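Local coordinates for protein putative uronate isomerase (Thermotoga maritima, PDB 4NAR) that probably acts as a lactate racemase or a related enzyme, interconverting the stereoisomers of lactate or a similar hydroxy acid, at residues F179-V184 with H352-R357; R136-D141 with I145-G150; M223-E226 with E230-P233; R269-V274 with Y290-P295. One frame throughout, in Å; residues are numbered along the deposited sequence.

In the fold
From the N terminus, contact 2 closes first: it folds the short 136-141 turn back over strand 144-150. Contact 1 opens next, at helix 173-186, and closes only at helix 347-357, the longest loop of the four, with contacts 3 and 4 both lying within it. Strand 217-227, beside strand 144-150 in the same mixed sheet, runs on into the hairpin of contact 3, and Asn149 O and Met223 N link contacts 2 and 3 directly. Contact 4 then ties strand 268-274 of the second, parallel sheet to the turn at 290-295. Where contact 1 closes it touches contact 4, Gln293 NE2 meeting Asn355 O. Contacts 1 and 2 are on opposite sides of the chain's centre.

Contact 1. Residues F179-V184 with H352-R357; sequences FHWAAV and HVINVR. With SO4 (sulfate ion), chain B.
Helices 179-184 and 352-357, which meet through Trp181, Val184, Ile354 and Asn355, run roughly parallel at 36°, their axes 10.3 Å apart at closest approach. At this spacing the short, branched Val184 and the longer Ile354 meet between the helices. Val184 directs its beta carbon at the other helix; chi1 of 85° sets CG1 between the backbone N and the carbonyl carbon and leaves CG2, anti to the backbone N, as the methyl that touches the other helix. The two side chains cross at about a right angle, with CG2 of Val184 3.8 Å from CG2 of Ile354; the same valine methyl lies 3.4 Å from Asn355 OD1. Farther along, Ile354 CD1 reaches the six-membered ring of Trp181 at CZ3, 4.1 Å away, while the indole NE1 is bonded to Asp125. Asn355 ND2 gives a hydrogen bond to a water (3.1 Å) that in turn donates to His180 O.

His180 holds a bound sulfate, probably from the crystallisation liquor. Its NE2-H points almost straight at O1, 2.8 Å away at 163°, from the ring edge, while Phe179 CE1 sits over the centre of one imidazole face. A leucine in its place would probably leave sulfate O1 without this N-H donor. Thr72, Trp283 and Asn348 also hydrogen-bond the anion. The chemistry is thus divided: an apolar seam and one bridging water join the helices, beside a polar pocket able to hold a small oxyanion.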
# COMPACT_ATOMS: atom_id res chain seq x y z
N PHE A 179 11.56 -2.22 6.37
CA PHE A 179 10.58 -1.23 6.82
C PHE A 179 9.32 -1.88 7.38
O PHE A 179 8.74 -1.39 8.35
CB PHE A 179 10.31 -0.12 5.78
CG PHE A 179 9.21 -0.44 4.78
CD1 PHE A 179 7.87 -0.45 5.15
CD2 PHE A 179 9.52 -0.62 3.44
CE1 PHE A 179 6.86 -0.70 4.23
CE2 PHE A 179 8.52 -0.86 2.50
CZ PHE A 179 7.19 -0.91 2.89
N HIS A 180 8.89 -2.99 6.77
CA HIS A 180 7.73 -3.71 7.28
C HIS A 180 7.95 -4.19 8.71
O HIS A 180 7.06 -4.08 9.56
CB HIS A 180 7.36 -4.88 6.36
CG HIS A 180 6.52 -4.48 5.19
ND1 HIS A 180 5.22 -4.01 5.32
CD2 HIS A 180 6.78 -4.48 3.85
CE1 HIS A 180 4.73 -3.74 4.13
NE2 HIS A 180 5.65 -4.02 3.22
N TRP A 181 9.15 -4.70 9.00
CA TRP A 181 9.45 -5.18 10.33
C TRP A 181 9.58 -4.04 11.33
O TRP A 181 9.11 -4.14 12.47
CB TRP A 181 10.73 -6.03 10.32
CG TRP A 181 10.95 -6.76 11.62
CD1 TRP A 181 11.98 -6.57 12.50
CD2 TRP A 181 10.12 -7.77 12.19
NE1 TRP A 181 11.84 -7.41 13.58
CE2 TRP A 181 10.70 -8.16 13.42
CE3 TRP A 181 8.93 -8.41 11.78
CZ2 TRP A 181 10.14 -9.14 14.25
CZ3 TRP A 181 8.37 -9.39 12.61
CH2 TRP A 181 8.98 -9.75 13.82
N ALA A 182 10.26 -2.96 10.92
CA ALA A 182 10.37 -1.75 11.74
C ALA A 182 8.97 -1.27 12.12
O ALA A 182 8.71 -0.94 13.29
CB ALA A 182 11.11 -0.64 10.97
N ALA A 183 8.06 -1.26 11.14
CA ALA A 183 6.70 -0.78 11.35
C ALA A 183 5.94 -1.66 12.33
O ALA A 183 5.24 -1.15 13.21
CB ALA A 183 5.95 -0.71 10.01
N VAL A 184 6.04 -2.97 12.17
CA VAL A 184 5.25 -3.87 13.00
C VAL A 184 5.71 -3.89 14.47
O VAL A 184 4.91 -4.16 15.38
CB VAL A 184 5.16 -5.30 12.40
CG1 VAL A 184 6.39 -6.14 12.81
CG2 VAL A 184 3.83 -5.97 12.82
N HIS A 352 3.15 -9.17 8.10
CA HIS A 352 1.79 -9.26 7.56
C HIS A 352 0.84 -10.02 8.50
O HIS A 352 -0.26 -9.56 8.84
CB HIS A 352 1.82 -9.99 6.22
CG HIS A 352 0.50 -10.58 5.82
ND1 HIS A 352 -0.56 -9.82 5.38
CD2 HIS A 352 0.08 -11.87 5.77
CE1 HIS A 352 -1.58 -10.61 5.08
NE2 HIS A 352 -1.22 -11.85 5.31
N VAL A 353 1.30 -11.20 8.91
CA VAL A 353 0.57 -12.08 9.80
C VAL A 353 0.20 -11.39 11.14
O VAL A 353 -0.94 -11.43 11.58
CB VAL A 353 1.40 -13.39 9.96
CG1 VAL A 353 1.46 -13.86 11.40
CG2 VAL A 353 0.88 -14.46 8.99
N ILE A 354 1.15 -10.72 11.78
CA ILE A 354 0.86 -9.96 12.99
C ILE A 354 -0.13 -8.84 12.68
O ILE A 354 -1.09 -8.62 13.43
CB ILE A 354 2.13 -9.30 13.55
CG1 ILE A 354 3.20 -10.36 13.86
CG2 ILE A 354 1.79 -8.46 14.80
CD1 ILE A 354 4.60 -9.78 14.17
N ASN A 355 0.12 -8.14 11.58
CA ASN A 355 -0.76 -7.06 11.15
C ASN A 355 -2.23 -7.48 11.05
O ASN A 355 -3.13 -6.80 11.56
CB ASN A 355 -0.25 -6.49 9.82
CG ASN A 355 0.92 -5.52 10.01
OD1 ASN A 355 1.07 -4.90 11.08
ND2 ASN A 355 1.75 -5.38 8.96
N VAL A 356 -2.46 -8.62 10.39
CA VAL A 356 -3.81 -9.15 10.27
C VAL A 356 -4.38 -9.62 11.63
O VAL A 356 -5.51 -9.24 11.99
CB VAL A 356 -3.88 -10.32 9.28
CG1 VAL A 356 -5.28 -10.96 9.32
CG2 VAL A 356 -3.53 -9.85 7.86
N ARG A 357 -3.61 -10.41 12.37
CA ARG A 357 -4.14 -11.06 13.57
C ARG A 357 -4.45 -10.07 14.70
O ARG A 357 -5.42 -10.26 15.46
CB ARG A 357 -3.23 -12.19 14.08
CG ARG A 357 -3.96 -13.11 15.04
CD ARG A 357 -5.13 -13.82 14.33
NE ARG A 357 -6.06 -14.52 15.23
CZ ARG A 357 -7.03 -13.93 15.93
NH1 ARG A 357 -7.20 -12.60 15.89
NH2 ARG A 357 -7.83 -14.66 16.70
S SO4 B . 4.10 -4.96 -0.19
O1 SO4 B . 4.84 -3.91 0.52
O2 SO4 B . 4.09 -4.66 -1.63
O3 SO4 B . 4.76 -6.26 0.06
O4 SO4 B . 2.72 -5.02 0.31
O HOH W 1 4.31 -3.64 8.82

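Contact 2. Residues R136-D141 with I145-G150; sequences RLLFED and IFFING. With ACT (acetate ion), chain E.
Leu138 packing on Ile145 and Phe147 is a small, buried, largely apolar contact, in which a single 3-10 turn leading out of strand 130-135 lies against strand 144-150, an inner strand of the mixed sheet. Leucine suits the turn because it carries a methyl far enough from the backbone to touch two neighbours at once: CD2 is 4.1 Å from Ile145 CD1 and 3.9 Å from Phe147 CZ. Ile145 and Phe147 are two apart along the strand, with Phe146 between them turned to the other side, and so present the same face. Leu138 crosses Ile145 at about a right angle, and the isoleucine, its CG1 anti to the carbonyl carbon (chi1 -53°), extends CD1 to within 3.6 Å of Leu138 O as well. Phe147 receives the leucine methyl at CZ and CE1, and elsewhere meets Phe245 edge-to-face.

The charged groups and the bound anion lie away from these three side chains. Arg136 NH2 lies 3.4 Å from Glu140 OE2, with the oxygen above the guanidinium face, a pairing of charges alone. At the strand's far end Gly150 N holds an acetate oxygen, OXT, at 3.2 Å and 170°, helped by Arg41 and Gly161. Since the touching groups are chiefly methyls and aromatic carbons, this contact itself probably works through shape and the exclusion of water, while backbone bonds, such as that of Arg136 with Ala106, help orient the turn.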
# COMPACT_ATOMS: atom_id res chain seq x y z
N ARG A 136 15.62 -0.76 -12.58
CA ARG A 136 16.71 -0.05 -13.26
C ARG A 136 16.18 1.00 -14.24
O ARG A 136 16.93 1.89 -14.66
CB ARG A 136 17.68 -1.03 -13.93
CG ARG A 136 16.99 -2.06 -14.79
CD ARG A 136 18.02 -2.91 -15.52
NE ARG A 136 17.70 -2.97 -16.95
CZ ARG A 136 18.40 -2.36 -17.91
NH1 ARG A 136 19.49 -1.66 -17.61
NH2 ARG A 136 18.01 -2.48 -19.17
N LEU A 137 14.89 0.91 -14.57
CA LEU A 137 14.25 1.93 -15.42
C LEU A 137 14.43 3.35 -14.90
O LEU A 137 14.59 4.28 -15.70
CB LEU A 137 12.77 1.64 -15.64
CG LEU A 137 12.38 0.78 -16.85
CD1 LEU A 137 10.92 0.37 -16.72
CD2 LEU A 137 12.60 1.54 -18.17
N LEU A 138 14.41 3.53 -13.58
CA LEU A 138 14.65 4.85 -12.99
C LEU A 138 15.90 5.56 -13.50
O LEU A 138 15.97 6.79 -13.43
CB LEU A 138 14.73 4.77 -11.47
CG LEU A 138 13.37 4.55 -10.82
CD1 LEU A 138 13.51 4.72 -9.32
CD2 LEU A 138 12.32 5.50 -11.42
N PHE A 139 16.88 4.80 -14.00
CA PHE A 139 18.18 5.38 -14.33
C PHE A 139 18.53 5.37 -15.80
O PHE A 139 19.68 5.65 -16.17
CB PHE A 139 19.28 4.70 -13.50
CG PHE A 139 18.91 4.58 -12.05
CD1 PHE A 139 18.86 5.71 -11.23
CD2 PHE A 139 18.54 3.35 -11.52
CE1 PHE A 139 18.47 5.61 -9.90
CE2 PHE A 139 18.14 3.24 -10.19
CZ PHE A 139 18.11 4.38 -9.37
N GLU A 140 17.56 5.06 -16.64
CA GLU A 140 17.74 5.12 -18.09
C GLU A 140 17.63 6.56 -18.60
O GLU A 140 17.38 7.48 -17.81
CB GLU A 140 16.74 4.21 -18.80
CG GLU A 140 16.50 2.94 -18.00
CD GLU A 140 16.46 1.71 -18.87
OE1 GLU A 140 16.07 1.83 -20.06
OE2 GLU A 140 16.82 0.62 -18.35
N ASP A 141 17.82 6.76 -19.91
CA ASP A 141 17.83 8.11 -20.47
C ASP A 141 16.44 8.77 -20.56
O ASP A 141 15.95 9.06 -21.66
CB ASP A 141 18.51 8.12 -21.85
CG ASP A 141 17.90 7.10 -22.83
OD1 ASP A 141 16.97 6.35 -22.44
OD2 ASP A 141 18.35 7.05 -24.01
N ILE A 145 10.44 11.93 -15.27
CA ILE A 145 9.79 10.80 -14.65
C ILE A 145 8.66 11.33 -13.78
O ILE A 145 8.89 12.17 -12.90
CB ILE A 145 10.75 10.00 -13.79
CG1 ILE A 145 11.99 9.62 -14.60
CG2 ILE A 145 10.05 8.74 -13.26
CD1 ILE A 145 12.95 8.68 -13.87
N PHE A 146 7.45 10.83 -14.02
CA PHE A 146 6.27 11.30 -13.33
C PHE A 146 5.77 10.19 -12.45
O PHE A 146 5.46 9.11 -12.92
CB PHE A 146 5.20 11.66 -14.35
CG PHE A 146 5.67 12.65 -15.38
CD1 PHE A 146 6.11 12.21 -16.62
CD2 PHE A 146 5.68 14.02 -15.10
CE1 PHE A 146 6.56 13.13 -17.58
CE2 PHE A 146 6.13 14.93 -16.05
CZ PHE A 146 6.56 14.48 -17.29
N PHE A 147 5.71 10.45 -11.16
CA PHE A 147 5.20 9.45 -10.24
C PHE A 147 3.79 9.87 -9.81
O PHE A 147 3.63 10.84 -9.05
CB PHE A 147 6.10 9.37 -9.00
CG PHE A 147 7.53 8.98 -9.27
CD1 PHE A 147 7.97 7.67 -9.05
CD2 PHE A 147 8.46 9.93 -9.72
CE1 PHE A 147 9.32 7.31 -9.28
CE2 PHE A 147 9.80 9.59 -9.95
CZ PHE A 147 10.23 8.28 -9.72
N ILE A 148 2.77 9.17 -10.30
CA ILE A 148 1.40 9.44 -9.89
C ILE A 148 1.10 8.54 -8.69
O ILE A 148 0.87 7.33 -8.82
CB ILE A 148 0.39 9.17 -11.03
CG1 ILE A 148 0.84 9.88 -12.31
CG2 ILE A 148 -1.01 9.62 -10.61
CD1 ILE A 148 0.01 9.53 -13.54
N ASN A 149 1.12 9.13 -7.50
CA ASN A 149 0.92 8.34 -6.28
C ASN A 149 -0.36 8.80 -5.56
O ASN A 149 -0.96 9.80 -5.94
CB ASN A 149 2.15 8.47 -5.39
CG ASN A 149 2.55 9.93 -5.14
OD1 ASN A 149 2.21 10.50 -4.09
ND2 ASN A 149 3.26 10.55 -6.10
N GLY A 150 -0.77 8.08 -4.53
CA GLY A 150 -1.99 8.43 -3.83
C GLY A 150 -1.87 8.26 -2.33
O GLY A 150 -1.20 7.30 -1.85
C ACT E . 1.58 4.58 -3.39
O ACT E . 1.63 4.57 -2.15
OXT ACT E . 1.15 5.64 -3.87
CH3 ACT E . 2.01 3.40 -4.22

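Contact 3. Residues M223-E226 with E230-P233; sequences MVYE and EVIP
Two backbone hydrogen bonds between Glu226 and Ile232 make the core of this contact, which joins the ends of strands 217-227 and 231-240 in a beta hairpin. Glu226 N donates to Ile232 O at 2.8 Å, and Ile232 N donates back to Glu226 O at 2.7 Å. Both are nearly straight at the hydrogen, with the donors tilted from the carbonyl planes. This is an antiparallel hydrogen-bonded pair. The next, Tyr225 with Pro233, is a non-hydrogen-bonded pair, a place that suits proline because its missing N-H is not asked for by the opposing strand. A CA-H...O contact from Val231 CA to Glu226 O, 3.3 Å, gives that carbonyl a second neighbour.

Apolar contacts follow the two faces. On one, Tyr225 CB rests 3.9 Å from Val231 CG1; with chi1 at 46° the ring CG lies between the backbone N and the carbonyl carbon, and the phenol leads away from the second strand. On the other, the aliphatic part of Glu226 crosses Ile232, whose CD1 comes within 3.7 Å of Glu226 CB. A glutamate suits this partly exposed spot because its methylenes can pack while its charge is met: OE2 forms a salt bridge with Arg234.

Val224 and Glu226 turn their side chains onto helix 241-259, at Ala252, Leu255 and Leu259. On the first strand's other side the backbone of Met223, present as selenomethionine, bonds to Asn149 and Thr151, so strand 217-227 lies between the hairpin partner and strand 144-150.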
# COMPACT_ATOMS: atom_id res chain seq x y z
N MSE A 223 -2.06 12.32 -5.31
CA MSE A 223 -3.52 12.39 -5.31
C MSE A 223 -4.11 12.21 -3.92
O MSE A 223 -3.57 11.46 -3.09
CB MSE A 223 -4.08 11.28 -6.19
CG MSE A 223 -3.78 11.42 -7.69
SE MSE A 223 -4.39 9.81 -8.62
CE MSE A 223 -3.34 8.45 -7.71
N VAL A 224 -5.23 12.88 -3.67
CA VAL A 224 -6.06 12.58 -2.51
C VAL A 224 -7.52 12.50 -2.99
O VAL A 224 -7.95 13.31 -3.83
CB VAL A 224 -5.89 13.62 -1.38
CG1 VAL A 224 -6.62 13.18 -0.12
CG2 VAL A 224 -4.42 13.85 -1.07
N TYR A 225 -8.28 11.54 -2.47
CA TYR A 225 -9.64 11.32 -2.95
C TYR A 225 -10.50 10.65 -1.89
O TYR A 225 -10.00 10.07 -0.91
CB TYR A 225 -9.63 10.45 -4.20
CG TYR A 225 -8.72 9.26 -4.03
CD1 TYR A 225 -7.37 9.35 -4.38
CD2 TYR A 225 -9.18 8.06 -3.49
CE1 TYR A 225 -6.51 8.28 -4.20
CE2 TYR A 225 -8.31 6.97 -3.31
CZ TYR A 225 -6.98 7.09 -3.66
OH TYR A 225 -6.10 6.04 -3.50
N GLU A 226 -11.81 10.73 -2.10
CA GLU A 226 -12.76 9.94 -1.33
C GLU A 226 -13.28 8.80 -2.18
O GLU A 226 -13.28 8.89 -3.42
CB GLU A 226 -13.92 10.80 -0.87
CG GLU A 226 -13.55 11.81 0.18
CD GLU A 226 -14.44 13.03 0.12
OE1 GLU A 226 -15.28 13.12 -0.81
OE2 GLU A 226 -14.30 13.91 1.01
N GLU A 230 -18.31 5.88 -6.00
CA GLU A 230 -17.28 6.17 -6.98
C GLU A 230 -16.13 6.91 -6.29
O GLU A 230 -16.21 7.27 -5.10
CB GLU A 230 -17.84 7.04 -8.10
CG GLU A 230 -18.64 6.28 -9.15
CD GLU A 230 -18.68 7.00 -10.50
OE1 GLU A 230 -18.04 6.50 -11.46
OE2 GLU A 230 -19.35 8.05 -10.60
N VAL A 231 -15.05 7.12 -7.04
CA VAL A 231 -13.92 7.89 -6.55
C VAL A 231 -14.20 9.38 -6.76
O VAL A 231 -14.47 9.82 -7.88
CB VAL A 231 -12.60 7.47 -7.26
CG1 VAL A 231 -11.49 8.52 -7.05
CG2 VAL A 231 -12.15 6.09 -6.78
N ILE A 232 -14.15 10.15 -5.68
CA ILE A 232 -14.29 11.60 -5.74
C ILE A 232 -12.91 12.21 -5.56
O ILE A 232 -12.38 12.23 -4.45
CB ILE A 232 -15.21 12.13 -4.60
CG1 ILE A 232 -16.52 11.36 -4.56
CG2 ILE A 232 -15.49 13.63 -4.76
CD1 ILE A 232 -16.72 10.56 -3.30
N PRO A 233 -12.31 12.69 -6.67
CA PRO A 233 -11.01 13.36 -6.56
C PRO A 233 -11.14 14.60 -5.67
O PRO A 233 -12.16 15.30 -5.74
CB PRO A 233 -10.70 13.78 -8.00
CG PRO A 233 -11.50 12.85 -8.86
CD PRO A 233 -12.76 12.54 -8.06

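Contact 4. Residues R269-V274 with Y290-P295; sequences RRAVQV and YKLQRP
Ala271 and Gln273, on strand 268-274 of the parallel sheet, share a buried packing contact with Leu292, part of a type I beta turn from Tyr290 to Gln293. The two strand residues direct their beta carbons to the same side, and Leu292 CD1 meets both. It lies 3.6 Å from Ala271 CB, where a small methyl lets the leucine come close to the strand. It is also 3.5 Å from Gln273 NE2 and 3.9 Å from Gln273 CG. The glutamine and the leucine approach each other from opposite directions, and the bend at chi2 (-80°) of Gln273 carries the amide round beside the leucine fork.

The setting is a beta-alpha-beta crossover: the chain leaves strand 268-274, passes through helices 282-285 and 287-290 and this turn, and returns as the adjacent parallel strand 302-308. Leu292 reaches that strand too, at Ile304, and touches Ile412 of strand 409-412, so it spans three neighbouring strands from the crossover side. A backbone bond of 3.3 Å from Gln293 N to Tyr290 O closes the turn.

An amide suits position 273 because both its ends are used: NE2 donates to Gly288 O, just ahead of the turn, and OE1 accepts from Gly416 N. A leucine here would probably still touch Leu292 but leave Gly288 O and Gly416 N without their mates. Lys291 brings its CB to 4.2 Å from Gln273 NE2, then bends away to bond Gly416 O through NZ.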
# COMPACT_ATOMS: atom_id res chain seq x y z
N ARG A 269 -18.82 -4.86 18.35
CA ARG A 269 -18.78 -6.29 18.64
C ARG A 269 -18.67 -7.08 17.33
O ARG A 269 -18.12 -8.18 17.29
CB ARG A 269 -19.98 -6.72 19.49
CG ARG A 269 -20.71 -7.95 18.96
CD ARG A 269 -21.20 -8.88 20.08
NE ARG A 269 -20.11 -9.41 20.91
CZ ARG A 269 -19.26 -10.37 20.54
NH1 ARG A 269 -19.34 -10.94 19.34
NH2 ARG A 269 -18.32 -10.77 21.39
N ARG A 270 -19.18 -6.48 16.26
CA ARG A 270 -19.15 -7.11 14.94
C ARG A 270 -18.90 -6.04 13.87
O ARG A 270 -19.56 -5.00 13.85
CB ARG A 270 -20.47 -7.83 14.63
CG ARG A 270 -20.47 -9.32 14.94
CD ARG A 270 -21.75 -9.78 15.65
NE ARG A 270 -22.97 -9.45 14.92
CZ ARG A 270 -23.57 -10.27 14.06
NH1 ARG A 270 -23.07 -11.47 13.81
NH2 ARG A 270 -24.68 -9.88 13.44
N ALA A 271 -17.93 -6.31 13.00
CA ALA A 271 -17.68 -5.46 11.84
C ALA A 271 -17.52 -6.34 10.61
O ALA A 271 -16.68 -7.25 10.60
CB ALA A 271 -16.43 -4.59 12.05
N VAL A 272 -18.34 -6.09 9.59
CA VAL A 272 -18.15 -6.78 8.32
C VAL A 272 -17.48 -5.82 7.35
O VAL A 272 -18.06 -4.78 6.98
CB VAL A 272 -19.48 -7.28 7.70
CG1 VAL A 272 -19.24 -7.86 6.31
CG2 VAL A 272 -20.14 -8.32 8.61
N GLN A 273 -16.25 -6.15 6.96
CA GLN A 273 -15.54 -5.38 5.96
C GLN A 273 -15.92 -5.88 4.56
O GLN A 273 -15.51 -6.97 4.15
CB GLN A 273 -14.02 -5.45 6.20
CG GLN A 273 -13.56 -4.62 7.40
CD GLN A 273 -13.43 -3.13 7.09
OE1 GLN A 273 -14.05 -2.61 6.15
NE2 GLN A 273 -12.62 -2.43 7.88
N VAL A 274 -16.71 -5.09 3.85
CA VAL A 274 -17.22 -5.51 2.54
C VAL A 274 -16.19 -5.23 1.43
O VAL A 274 -16.08 -4.11 0.94
CB VAL A 274 -18.56 -4.79 2.25
CG1 VAL A 274 -19.12 -5.20 0.90
CG2 VAL A 274 -19.55 -5.05 3.40
N TYR A 290 -6.75 -4.15 9.52
CA TYR A 290 -5.89 -3.02 9.93
C TYR A 290 -6.69 -1.75 10.24
O TYR A 290 -6.36 -1.03 11.19
CB TYR A 290 -4.85 -2.65 8.87
CG TYR A 290 -4.19 -3.81 8.17
CD1 TYR A 290 -3.83 -4.97 8.86
CD2 TYR A 290 -3.91 -3.74 6.81
CE1 TYR A 290 -3.22 -6.02 8.20
CE2 TYR A 290 -3.30 -4.80 6.14
CZ TYR A 290 -2.96 -5.93 6.85
OH TYR A 290 -2.35 -6.98 6.18
N LYS A 291 -7.71 -1.47 9.44
CA LYS A 291 -8.45 -0.20 9.59
C LYS A 291 -9.31 -0.16 10.85
O LYS A 291 -9.85 0.90 11.19
CB LYS A 291 -9.31 0.11 8.36
CG LYS A 291 -8.51 0.31 7.08
CD LYS A 291 -7.44 1.37 7.26
CE LYS A 291 -7.30 2.23 6.01
NZ LYS A 291 -6.75 1.54 4.80
N LEU A 292 -9.41 -1.29 11.54
CA LEU A 292 -10.23 -1.37 12.75
C LEU A 292 -9.41 -1.57 14.03
O LEU A 292 -9.96 -1.92 15.07
CB LEU A 292 -11.26 -2.49 12.58
CG LEU A 292 -12.26 -2.27 11.42
CD1 LEU A 292 -13.14 -3.50 11.15
CD2 LEU A 292 -13.11 -1.00 11.64
N GLN A 293 -8.10 -1.32 13.97
CA GLN A 293 -7.22 -1.67 15.10
C GLN A 293 -6.76 -0.54 16.02
O GLN A 293 -5.98 -0.79 16.95
CB GLN A 293 -5.99 -2.44 14.60
CG GLN A 293 -6.30 -3.86 14.14
CD GLN A 293 -5.04 -4.63 13.78
OE1 GLN A 293 -3.98 -4.49 14.42
NE2 GLN A 293 -5.14 -5.45 12.73
N ARG A 294 -7.20 0.69 15.78
CA ARG A 294 -7.03 1.72 16.80
C ARG A 294 -7.63 1.26 18.13
O ARG A 294 -8.62 0.51 18.15
CB ARG A 294 -7.59 3.07 16.35
CG ARG A 294 -6.58 3.79 15.48
CD ARG A 294 -6.84 5.27 15.35
NE ARG A 294 -5.68 5.89 14.73
CZ ARG A 294 -5.69 7.09 14.14
NH1 ARG A 294 -6.81 7.81 14.11
NH2 ARG A 294 -4.57 7.55 13.59
N PRO A 295 -6.99 1.66 19.24
CA PRO A 295 -7.45 1.13 20.53
C PRO A 295 -8.88 1.57 20.82
O PRO A 295 -9.22 2.74 20.59
CB PRO A 295 -6.46 1.74 21.54
CG PRO A 295 -5.83 2.90 20.85
CD PRO A 295 -5.83 2.56 19.38